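Local coordinates for protein bacterial regulatory proteins, tetR family (Corynebacterium glutamicum, PDB 3AQT) that probably acts as a DNA-binding transcriptional repressor of the TetR family and binds the inducer resorcinol in its helical ligand-binding domain, at residues Asp117-Val122 / Leu170-Phe175. Numbering follows the deposited sequence.
Sequences DDPAEV and LETGRF
Thr172 meets Pro119 where the C-terminal end of helix 159-171 comes close to the start of helix 119-134. Thr172 is the first residue to leave the helical conformation. Thr172 OG1 lies 3.7 Å from Pro119 CG, a loose contact at the border of the interface.

Arg174 gives the largest share of the contact from 170-175. CG stands anti to the backbone N (chi1 -167°), and the bend at chi2 carries the chain past Ala120 to Asp118. The grip is side-on and bidentate. Arg174 NE donates to Asp118 OD1 at 2.7 Å, almost straight at 174°. Arg174 NH2 donates to the syn lone pair of Asp118 OD2 at 2.6 Å. The guanidinium and carboxylate planes are 26° apart, so the two groups meet nearly flat, edge to edge. On the way, Arg174 NE passes 3.7 Å from Ala120 CB. Arg174 NH1 forms a second salt bridge, with Glu227 of helix 225-231.

The ring of Phe175 presents its edge to Ala120 CA, in the first turn of helix 119-134. Phe175 CZ is 3.6 Å from Ala120 CA. Phe175 CE1 is 3.8 Å from Ala120 CB. Leu166, Val221 and Val223 also touch this buried side chain, about 8 Å from the bound resorcinol. Both segments lie in the TetR-type C-terminal domain, which holds the resorcinol pocket, and the contact joins the N-terminus of helix 119-134 to the loop after helix 159-171.

Asp118 is also the N-cap of helix 119-134. Asp118 OD1 accepts from Ala120 N at 2.9 Å, from above the carboxylate plane, while Arg174 NE comes from the syn side. One oxygen thus serves both the cap and the salt bridge. The paired bonds should fix the rotation of the carboxylate, and the arginine charge probably favours its ionised form, tying the cap to that loop.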
loop_
_atom_site.group_PDB
_atom_site.type_symbol
_atom_site.label_atom_id
_atom_site.label_comp_id
_atom_site.label_asym_id
_atom_site.label_seq_id
_atom_site.Cartn_x
_atom_site.Cartn_y
_atom_site.Cartn_z
ATOM N N ASP B 117 -16.385 4.156 24.478
ATOM C CA ASP B 117 -16.965 2.824 24.588
ATOM C C ASP B 117 -17.118 2.108 23.260
ATOM O O ASP B 117 -16.921 0.902 23.180
ATOM C CB ASP B 117 -18.333 2.893 25.276
ATOM C CG ASP B 117 -18.241 3.400 26.703
ATOM O OD1 ASP B 117 -17.492 2.790 27.503
ATOM O OD2 ASP B 117 -18.916 4.405 27.020
ATOM N N ASP B 118 -17.473 2.850 22.221
ATOM C CA ASP B 118 -17.680 2.267 20.903
ATOM C C ASP B 118 -16.367 1.905 20.207
ATOM O O ASP B 118 -15.567 2.781 19.860
ATOM C CB ASP B 118 -18.465 3.246 20.034
ATOM C CG ASP B 118 -19.052 2.595 18.809
ATOM O OD1 ASP B 118 -18.584 1.506 18.414
ATOM O OD2 ASP B 118 -19.986 3.186 18.230
ATOM N N PRO B 119 -16.131 0.607 19.991
ATOM C CA PRO B 119 -14.905 0.157 19.331
ATOM C C PRO B 119 -14.770 0.808 17.955
ATOM O O PRO B 119 -13.666 1.084 17.485
ATOM C CB PRO B 119 -15.094 -1.364 19.241
ATOM C CG PRO B 119 -15.978 -1.667 20.409
ATOM C CD PRO B 119 -16.980 -0.535 20.360
ATOM N N ALA B 120 -15.903 1.059 17.316
ATOM C CA ALA B 120 -15.902 1.672 15.999
ATOM C C ALA B 120 -15.359 3.089 16.062
ATOM O O ALA B 120 -14.731 3.552 15.115
ATOM C CB ALA B 120 -17.314 1.681 15.415
ATOM N N GLU B 121 -15.594 3.775 17.179
ATOM C CA GLU B 121 -15.123 5.150 17.320
ATOM C C GLU B 121 -13.637 5.176 17.652
ATOM O O GLU B 121 -12.915 6.090 17.252
ATOM C CB GLU B 121 -15.907 5.884 18.409
ATOM C CG GLU B 121 -16.064 7.372 18.133
ATOM C CD GLU B 121 -16.775 8.117 19.261
ATOM O OE1 GLU B 121 -17.738 7.558 19.840
ATOM O OE2 GLU B 121 -16.381 9.267 19.558
ATOM N N VAL B 122 -13.188 4.169 18.392
ATOM C CA VAL B 122 -11.790 4.072 18.762
ATOM C C VAL B 122 -10.971 3.901 17.487
ATOM O O VAL B 122 -9.986 4.606 17.262
ATOM C CB VAL B 122 -11.541 2.852 19.691
ATOM C CG1 VAL B 122 -10.053 2.676 19.941
ATOM C CG2 VAL B 122 -12.271 3.045 21.009
ATOM N N LEU B 170 -14.629 -6.965 17.145
ATOM C CA LEU B 170 -15.119 -8.250 16.678
ATOM C C LEU B 170 -15.815 -8.964 17.836
ATOM O O LEU B 170 -16.898 -9.526 17.672
ATOM C CB LEU B 170 -13.949 -9.086 16.162
ATOM C CG LEU B 170 -14.273 -10.367 15.405
ATOM C CD1 LEU B 170 -15.095 -10.038 14.163
ATOM C CD2 LEU B 170 -12.974 -11.059 15.008
ATOM N N GLU B 171 -15.192 -8.917 19.011
ATOM C CA GLU B 171 -15.728 -9.556 20.204
ATOM C C GLU B 171 -17.080 -8.982 20.624
ATOM O O GLU B 171 -17.920 -9.707 21.143
ATOM C CB GLU B 171 -14.749 -9.409 21.372
ATOM C CG GLU B 171 -13.351 -9.948 21.117
ATOM C CD GLU B 171 -13.259 -11.443 21.281
ATOM O OE1 GLU B 171 -13.526 -11.924 22.398
ATOM O OE2 GLU B 171 -12.919 -12.139 20.305
ATOM N N THR B 172 -17.293 -7.686 20.417
ATOM C CA THR B 172 -18.559 -7.075 20.808
ATOM C C THR B 172 -19.614 -7.074 19.702
ATOM O O THR B 172 -20.666 -6.442 19.846
ATOM C CB THR B 172 -18.368 -5.617 21.273
ATOM O OG1 THR B 172 -17.955 -4.807 20.166
ATOM C CG2 THR B 172 -17.325 -5.546 22.377
ATOM N N GLY B 173 -19.331 -7.771 18.602
ATOM C CA GLY B 173 -20.267 -7.826 17.492
ATOM C C GLY B 173 -20.385 -6.536 16.691
ATOM O O GLY B 173 -21.257 -6.413 15.829
ATOM N N ARG B 174 -19.520 -5.568 16.971
ATOM C CA ARG B 174 -19.543 -4.295 16.258
ATOM C C ARG B 174 -18.981 -4.443 14.842
ATOM O O ARG B 174 -19.436 -3.779 13.918
ATOM C CB ARG B 174 -18.716 -3.258 17.014
ATOM C CG ARG B 174 -18.901 -1.824 16.541
ATOM C CD ARG B 174 -20.290 -1.318 16.877
ATOM N NE ARG B 174 -20.368 0.141 16.880
ATOM C CZ ARG B 174 -21.199 0.845 16.114
ATOM N NH1 ARG B 174 -22.017 0.224 15.273
ATOM N NH2 ARG B 174 -21.234 2.167 16.212
ATOM N N PHE B 175 -17.989 -5.314 14.680
ATOM C CA PHE B 175 -17.364 -5.528 13.384
ATOM C C PHE B 175 -17.569 -6.941 12.859
ATOM O O PHE B 175 -17.821 -7.873 13.626
ATOM C CB PHE B 175 -15.845 -5.300 13.454
ATOM C CG PHE B 175 -15.435 -3.939 13.932
ATOM C CD1 PHE B 175 -16.190 -2.818 13.638
ATOM C CD2 PHE B 175 -14.257 -3.780 14.648
ATOM C CE1 PHE B 175 -15.775 -1.553 14.054
ATOM C CE2 PHE B 175 -13.832 -2.525 15.067
ATOM C CZ PHE B 175 -14.591 -1.409 14.771
#